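Local atomic coordinates of ectoine hydroxylase (PDB entry 4Q5O), a protein that catalyses the iron- and 2-oxoglutarate-dependent hydroxylation of ectoine to 5-hydroxyectoine, a compatible solute that helps cells survive osmotic stress. Residues Ile133-Leu138 / Asn266-Tyr271; Ser153-Trp158 / Phe247-Met252. All coordinates share one frame; numbering follows the deposited sequence.

Contact 1 (Ile133-Leu138 / Asn266-Tyr271). With 6CS ((4S,5S)-5-hydroxy-2-methyl-1,4,5,6-tetrahydropyrimidine-4-carboxylic acid), chain E; AKG (2-oxoglutaric acid), chain D.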
loop_
_atom_site.group_PDB
_atom_site.type_symbol
_atom_site.label_atom_id
_atom_site.label_comp_id
_atom_site.label_asym_id
_atom_site.label_seq_id
_atom_site.Cartn_x
_atom_site.Cartn_y
_atom_site.Cartn_z
ATOM N N ILE A 133 -19.182 15.602 -18.814
ATOM C CA ILE A 133 -18.966 14.645 -17.752
ATOM C C ILE A 133 -19.791 13.377 -17.962
ATOM O O ILE A 133 -21.025 13.415 -17.970
ATOM C CB ILE A 133 -19.288 15.248 -16.374
ATOM C CG1 ILE A 133 -18.656 16.645 -16.222
ATOM C CG2 ILE A 133 -18.888 14.283 -15.258
ATOM C CD1 ILE A 133 -17.170 16.731 -16.561
ATOM N N HIS A 134 -19.088 12.262 -18.134
ATOM C CA HIS A 134 -19.680 10.930 -18.238
ATOM C C HIS A 134 -20.069 10.430 -16.852
ATOM O O HIS A 134 -21.054 9.702 -16.688
ATOM C CB HIS A 134 -18.672 9.964 -18.882
ATOM C CG HIS A 134 -18.921 8.525 -18.570
ATOM N ND1 HIS A 134 -19.639 7.697 -19.405
ATOM C CD2 HIS A 134 -18.532 7.754 -17.525
ATOM C CE1 HIS A 134 -19.688 6.481 -18.886
ATOM N NE2 HIS A 134 -19.024 6.489 -17.744
ATOM N N GLN A 135 -19.271 10.830 -15.862
ATOM C CA GLN A 135 -19.388 10.390 -14.465
ATOM C C GLN A 135 -18.496 11.296 -13.647
ATOM O O GLN A 135 -17.390 11.624 -14.065
ATOM C CB GLN A 135 -18.943 8.937 -14.271
ATOM C CG GLN A 135 -18.617 8.569 -12.808
ATOM C CD GLN A 135 -18.175 7.114 -12.599
ATOM O OE1 GLN A 135 -18.613 6.202 -13.304
ATOM N NE2 GLN A 135 -17.305 6.896 -11.615
ATOM N N SER A 136 -18.974 11.728 -12.492
ATOM C CA SER A 136 -18.106 12.398 -11.559
ATOM C C SER A 136 -18.305 11.728 -10.209
ATOM O O SER A 136 -19.263 10.996 -10.018
ATOM C CB SER A 136 -18.418 13.885 -11.513
ATOM O OG SER A 136 -19.708 14.089 -10.991
ATOM N N ARG A 137 -17.391 11.951 -9.277
ATOM C CA ARG A 137 -17.511 11.346 -7.957
ATOM C C ARG A 137 -16.762 12.219 -6.959
ATOM O O ARG A 137 -15.834 12.934 -7.344
ATOM C CB ARG A 137 -16.914 9.935 -7.973
ATOM C CG ARG A 137 -17.618 8.961 -7.031
ATOM C CD ARG A 137 -16.865 7.642 -6.836
ATOM N NE ARG A 137 -16.772 6.843 -8.057
ATOM C CZ ARG A 137 -16.691 5.512 -8.070
ATOM N NH1 ARG A 137 -16.702 4.833 -6.921
ATOM N NH2 ARG A 137 -16.613 4.861 -9.232
ATOM N N LEU A 138 -17.182 12.202 -5.695
ATOM C CA LEU A 138 -16.333 12.699 -4.605
ATOM C C LEU A 138 -16.110 11.550 -3.629
ATOM O O LEU A 138 -17.076 10.924 -3.185
ATOM C CB LEU A 138 -16.963 13.889 -3.891
ATOM C CG LEU A 138 -16.291 14.430 -2.619
ATOM C CD1 LEU A 138 -15.056 15.279 -2.906
ATOM C CD2 LEU A 138 -17.279 15.226 -1.790
ATOM N N ASN A 266 -10.480 12.606 -2.839
ATOM C CA ASN A 266 -10.268 13.126 -4.186
ATOM C C ASN A 266 -11.565 13.431 -4.921
ATOM O O ASN A 266 -12.607 12.849 -4.629
ATOM C CB ASN A 266 -9.396 12.176 -5.032
ATOM C CG ASN A 266 -10.152 10.929 -5.497
ATOM O OD1 ASN A 266 -10.778 10.226 -4.699
ATOM N ND2 ASN A 266 -10.086 10.652 -6.799
ATOM N N ALA A 267 -11.496 14.357 -5.868
ATOM C CA ALA A 267 -12.601 14.599 -6.783
ATOM C C ALA A 267 -12.308 13.898 -8.118
ATOM O O ALA A 267 -11.338 14.229 -8.814
ATOM C CB ALA A 267 -12.781 16.091 -6.995
ATOM N N PHE A 268 -13.137 12.927 -8.477
ATOM C CA PHE A 268 -12.921 12.171 -9.705
ATOM C C PHE A 268 -13.847 12.649 -10.838
ATOM O O PHE A 268 -15.063 12.724 -10.661
ATOM C CB PHE A 268 -13.130 10.692 -9.401
ATOM C CG PHE A 268 -12.846 9.782 -10.556
ATOM C CD1 PHE A 268 -11.572 9.687 -11.078
ATOM C CD2 PHE A 268 -13.858 8.988 -11.101
ATOM C CE1 PHE A 268 -11.306 8.833 -12.139
ATOM C CE2 PHE A 268 -13.596 8.128 -12.166
ATOM C CZ PHE A 268 -12.315 8.053 -12.685
ATOM N N LEU A 269 -13.272 12.956 -11.999
ATOM C CA LEU A 269 -14.013 13.564 -13.121
ATOM C C LEU A 269 -13.736 12.899 -14.465
ATOM O O LEU A 269 -12.642 13.028 -15.009
ATOM C CB LEU A 269 -13.618 15.028 -13.283
ATOM C CG LEU A 269 -14.009 15.985 -12.180
ATOM C CD1 LEU A 269 -13.442 17.387 -12.462
ATOM C CD2 LEU A 269 -15.528 15.987 -12.112
ATOM N N VAL A 270 -14.734 12.234 -15.030
ATOM C CA VAL A 270 -14.563 11.559 -16.300
ATOM C C VAL A 270 -15.045 12.410 -17.479
ATOM O O VAL A 270 -16.237 12.661 -17.635
ATOM C CB VAL A 270 -15.327 10.237 -16.297
ATOM C CG1 VAL A 270 -14.939 9.419 -17.512
ATOM C CG2 VAL A 270 -15.060 9.479 -15.009
ATOM N N TYR A 271 -14.119 12.842 -18.322
ATOM C CA TYR A 271 -14.475 13.581 -19.527
ATOM C C TYR A 271 -14.589 12.643 -20.732
ATOM O O TYR A 271 -13.657 11.911 -21.056
ATOM C CB TYR A 271 -13.429 14.650 -19.821
ATOM C CG TYR A 271 -13.349 15.761 -18.801
ATOM C CD1 TYR A 271 -14.024 16.971 -19.003
ATOM C CD2 TYR A 271 -12.581 15.621 -17.649
ATOM C CE1 TYR A 271 -13.947 18.001 -18.079
ATOM C CE2 TYR A 271 -12.502 16.648 -16.715
ATOM C CZ TYR A 271 -13.186 17.836 -16.940
ATOM O OH TYR A 271 -13.109 18.857 -16.032
HETATM O O 6CS E . -15.500 0.077 -10.570
HETATM C C 6CS E . -14.812 0.105 -11.641
HETATM O OXT 6CS E . -14.188 -0.947 -11.964
HETATM C CA 6CS E . -14.811 1.329 -12.527
HETATM N N 6CS E . -16.147 1.789 -12.346
HETATM C CAI 6CS E . -16.561 3.037 -12.324
HETATM C CAA 6CS E . -18.031 3.234 -12.068
HETATM N NAG 6CS E . -15.681 4.146 -12.518
HETATM C CG2 6CS E . -14.331 3.806 -12.744
HETATM C CB 6CS E . -13.769 2.452 -12.308
HETATM O OG1 6CS E . -12.668 2.205 -13.224
HETATM C C1 AKG D . -12.007 5.521 -8.483
HETATM O O1 AKG D . -12.759 5.506 -7.462
HETATM O O2 AKG D . -12.181 6.432 -9.355
HETATM C C2 AKG D . -10.915 4.453 -8.664
HETATM O O5 AKG D . -10.853 3.760 -9.667
HETATM C C3 AKG D . -9.867 4.225 -7.594
HETATM C C4 AKG D . -10.151 2.890 -6.958
HETATM C C5 AKG D . -11.458 3.026 -6.201
HETATM O O3 AKG D . -11.437 3.389 -4.993
HETATM O O4 AKG D . -12.565 2.784 -6.769
#

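Contact 2 (Ser153-Trp158 / Phe247-Met252). With FE (Fe (III) ion), chain C; 6CS ((4S,5S)-5-hydroxy-2-methyl-1,4,5,6-tetrahydropyrimidine-4-carboxylic acid), chain E.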
loop_
_atom_site.group_PDB
_atom_site.type_symbol
_atom_site.label_atom_id
_atom_site.label_comp_id
_atom_site.label_asym_id
_atom_site.label_seq_id
_atom_site.Cartn_x
_atom_site.Cartn_y
_atom_site.Cartn_z
ATOM N N SER A 153 -9.560 -1.734 -16.062
ATOM C CA SER A 153 -9.659 -0.638 -17.016
ATOM C C SER A 153 -11.072 -0.036 -17.017
ATOM O O SER A 153 -12.044 -0.737 -17.322
ATOM C CB SER A 153 -9.307 -1.142 -18.406
ATOM O OG SER A 153 -9.586 -0.156 -19.372
ATOM N N ASP A 154 -11.192 1.238 -16.643
ATOM C CA ASP A 154 -12.482 1.942 -16.678
ATOM C C ASP A 154 -13.232 1.671 -17.972
ATOM O O ASP A 154 -14.391 1.270 -17.947
ATOM C CB ASP A 154 -12.306 3.456 -16.557
ATOM C CG ASP A 154 -11.779 3.889 -15.204
ATOM O OD1 ASP A 154 -11.582 3.015 -14.330
ATOM O OD2 ASP A 154 -11.564 5.101 -14.998
ATOM N N PHE A 155 -12.555 1.877 -19.097
ATOM C CA PHE A 155 -13.173 1.678 -20.410
ATOM C C PHE A 155 -13.770 0.299 -20.620
ATOM O O PHE A 155 -14.626 0.126 -21.474
ATOM C CB PHE A 155 -12.184 1.952 -21.549
ATOM C CG PHE A 155 -12.747 1.676 -22.921
ATOM C CD1 PHE A 155 -13.625 2.560 -23.510
ATOM C CD2 PHE A 155 -12.400 0.537 -23.612
ATOM C CE1 PHE A 155 -14.140 2.317 -24.782
ATOM C CE2 PHE A 155 -12.914 0.287 -24.851
ATOM C CZ PHE A 155 -13.788 1.184 -25.444
ATOM N N GLU A 156 -13.310 -0.699 -19.884
ATOM C CA GLU A 156 -13.813 -2.027 -20.172
ATOM C C GLU A 156 -15.244 -2.152 -19.648
ATOM O O GLU A 156 -16.096 -2.733 -20.299
ATOM C CB GLU A 156 -12.889 -3.116 -19.643
ATOM C CG GLU A 156 -13.159 -4.492 -20.228
ATOM C CD GLU A 156 -14.236 -5.241 -19.460
ATOM O OE1 GLU A 156 -14.455 -4.922 -18.263
ATOM O OE2 GLU A 156 -14.862 -6.151 -20.052
ATOM N N THR A 157 -15.504 -1.557 -18.494
ATOM C CA THR A 157 -16.830 -1.565 -17.906
ATOM C C THR A 157 -17.729 -0.540 -18.598
ATOM O O THR A 157 -18.920 -0.759 -18.784
ATOM C CB THR A 157 -16.744 -1.305 -16.395
ATOM O OG1 THR A 157 -15.754 -2.177 -15.847
ATOM C CG2 THR A 157 -18.058 -1.577 -15.718
ATOM N N TRP A 158 -17.145 0.573 -19.002
ATOM C CA TRP A 158 -17.899 1.618 -19.679
ATOM C C TRP A 158 -18.340 1.162 -21.076
ATOM O O TRP A 158 -19.384 1.582 -21.582
ATOM C CB TRP A 158 -17.057 2.890 -19.758
ATOM C CG TRP A 158 -16.766 3.534 -18.409
ATOM C CD1 TRP A 158 -17.435 3.331 -17.229
ATOM C CD2 TRP A 158 -15.734 4.489 -18.121
ATOM N NE1 TRP A 158 -16.883 4.102 -16.230
ATOM C CE2 TRP A 158 -15.839 4.822 -16.753
ATOM C CE3 TRP A 158 -14.736 5.103 -18.891
ATOM C CZ2 TRP A 158 -14.984 5.743 -16.141
ATOM C CZ3 TRP A 158 -13.890 6.015 -18.280
ATOM C CH2 TRP A 158 -14.017 6.323 -16.918
ATOM N N PHE A 247 -5.747 10.402 -16.551
ATOM C CA PHE A 247 -5.454 9.114 -17.194
ATOM C C PHE A 247 -6.431 8.609 -18.252
ATOM O O PHE A 247 -7.659 8.703 -18.109
ATOM C CB PHE A 247 -5.132 8.015 -16.167
ATOM C CG PHE A 247 -6.218 7.766 -15.144
ATOM C CD1 PHE A 247 -6.484 8.693 -14.136
ATOM C CD2 PHE A 247 -6.936 6.576 -15.154
ATOM C CE1 PHE A 247 -7.475 8.446 -13.172
ATOM C CE2 PHE A 247 -7.913 6.324 -14.194
ATOM C CZ PHE A 247 -8.180 7.260 -13.203
ATOM N N ASP A 248 -5.858 8.050 -19.311
ATOM C CA ASP A 248 -6.648 7.460 -20.374
ATOM C C ASP A 248 -7.617 6.405 -19.846
ATOM O O ASP A 248 -7.284 5.635 -18.931
ATOM C CB ASP A 248 -5.745 6.854 -21.428
ATOM C CG ASP A 248 -6.516 6.367 -22.627
ATOM O OD1 ASP A 248 -7.039 7.235 -23.366
ATOM O OD2 ASP A 248 -6.599 5.131 -22.837
ATOM N N CYS A 249 -8.809 6.375 -20.433
ATOM C CA CYS A 249 -9.914 5.548 -19.959
ATOM C C CYS A 249 -9.540 4.080 -19.907
ATOM O O CYS A 249 -10.020 3.349 -19.048
ATOM C CB CYS A 249 -11.122 5.715 -20.868
ATOM S SG CYS A 249 -10.736 5.269 -22.573
ATOM N N ASN A 250 -8.697 3.646 -20.840
ATOM C CA ASN A 250 -8.267 2.262 -20.854
ATOM C C ASN A 250 -6.950 1.981 -20.088
ATOM O O ASN A 250 -6.361 0.921 -20.256
ATOM C CB ASN A 250 -8.199 1.717 -22.290
ATOM C CG ASN A 250 -7.909 0.204 -22.330
ATOM O OD1 ASN A 250 -8.541 -0.567 -21.600
ATOM N ND2 ASN A 250 -6.910 -0.207 -23.129
ATOM N N LEU A 251 -6.474 2.904 -19.248
ATOM C CA LEU A 251 -5.235 2.617 -18.497
ATOM C C LEU A 251 -5.480 1.672 -17.320
ATOM O O LEU A 251 -6.342 1.940 -16.476
ATOM C CB LEU A 251 -4.549 3.902 -18.012
ATOM C CG LEU A 251 -3.264 3.766 -17.184
ATOM C CD1 LEU A 251 -2.072 3.337 -18.032
ATOM C CD2 LEU A 251 -2.976 5.085 -16.488
ATOM N N MET A 252 -4.742 0.565 -17.265
ATOM C CA MET A 252 -4.922 -0.389 -16.164
ATOM C C MET A 252 -4.512 0.238 -14.819
ATOM O O MET A 252 -3.388 0.718 -14.658
ATOM C CB MET A 252 -4.155 -1.691 -16.439
ATOM C CG MET A 252 -4.555 -2.878 -15.566
ATOM S SD MET A 252 -6.213 -3.582 -15.771
ATOM C CE MET A 252 -6.038 -4.444 -17.327
HETATM FE FE FE C . -11.428 3.192 -11.994
HETATM O O 6CS E . -15.500 0.077 -10.570
HETATM C C 6CS E . -14.812 0.105 -11.641
HETATM O OXT 6CS E . -14.188 -0.947 -11.964
HETATM C CA 6CS E . -14.811 1.329 -12.527
HETATM N N 6CS E . -16.147 1.789 -12.346
HETATM C CAI 6CS E . -16.561 3.037 -12.324
HETATM C CAA 6CS E . -18.031 3.234 -12.068
HETATM N NAG 6CS E . -15.681 4.146 -12.518
HETATM C CG2 6CS E . -14.331 3.806 -12.744
HETATM C CB 6CS E . -13.769 2.452 -12.308
HETATM O OG1 6CS E . -12.668 2.205 -13.224
#

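Contact 1 (Ile133-Leu138 / Asn266-Tyr271)
With CG of Phe-268 trans to the backbone N (chi1 -176°) and CG1 of Val-270 placed likewise (chi1 -169°), these two side chains join Arg-137 and the ectoine-binding Gln-135 on one face of an antiparallel strand pair. The pair belongs to the double-stranded beta-helix of the 2-oxoglutarate dioxygenases, and this face lines the substrate and cosubstrate pocket. Two backbone bonds join Arg-137 N to Phe-268 O, 2.8 Å, and Phe-268 N to Arg-137 O, 2.9 Å. Where the first strand turns a corner, the pairing shifts: Val-270 O accepts from His-134 N, while Val-270 N donates to Gln-135 O almost head-on. Val-270 CG1 lies alongside His-134, 4.0 Å from CD2, and the imidazole also meets Trp-158. The Phe-268 ring serves as a floor, with 2-oxoglutarate O2 3.4 Å above its plane and over its centre, while CB of Arg-137 lies at its edge. Arg-137 bends at chi3, and O1 of the same carboxylate lies over its guanidinium face, 4.0 Å from CZ, so any help to the carboxylate's charge is probably long-range; Lys-141 hydrogen-bonds to the cosubstrate. A serine in place of Phe-268 lacks this ring, which would probably open a gap beneath the 2-oxoglutarate carboxylate and let it shift. On the reverse face, Tyr-271 bonds through OH to Ala-114 O, and Ile-133 CD1 sits over its ring, 4.1 Å from the centroid.

Contact 2 (Ser153-Trp158 / Phe247-Met252)
Ser-153, at the N-cap position of helix 154-162, meets the turn 248-251 through Asn-250, tying to that turn the start of the helix that carries the carboxylate of the facial triad, two histidines and one carboxylate. Phe-155 N, in the first helical turn, donates a hydrogen bond to Cys-249 O at 2.9 Å, fairly straight at the hydrogen (160°) but from above the carbonyl plane. Beside it Ser-153 OG donates to Asn-250 OD1, a bond whose modelled shortness carries little weight. The amide's other end is held by His-193 O and Thr-195 O, which should fix its rotation. The type I turn is braced from within by an Asx turn, Asp-248 OD2 accepting from Asn-250 N, while Arg-26 forms a salt bridge to the same carboxylate oxygen. Apolar and sulfur contacts lie alongside. With SG between the backbone N and carbonyl carbon (chi1 58°), Cys-249 turns its sulfur to Phe-155, 3.8 Å from CB and oblique to the ring, while its own CB reaches the Trp-158 edge at CZ3, 3.8 Å away. Asp-154 CB, one helical turn back, rests against one indole face toward its rim; this tryptophan is important for ectoine stabilization. His-152 and His-253 bind the iron with Asp-154, whose OD2 lies 3.9 Å from Phe-247 CE2 and whose OD1 is 2.4 Å from the metal.

Both contacts are buried and face the same active site, yet they work by different chemistry. Contact 1 is regular sheet pairing within the barrel, between strands 131-141 and 264-273, and supplies a wall for the two organic ligands; contact 2 joins a helix start to the turn after strand 244-248, relies on a few separate polar bonds and on the packing of Cys-249, and supplies an iron ligand. Strand 244-248 belongs to the same sheet, and contact 2 is nested in the chain between the two segments of contact 1. They meet directly: Val-270 CG1 packs on Trp-158 CH2, and Phe-268 CE1 lies 3.7 Å from Phe-247 CZ. The bound hydroxyectoine touches both.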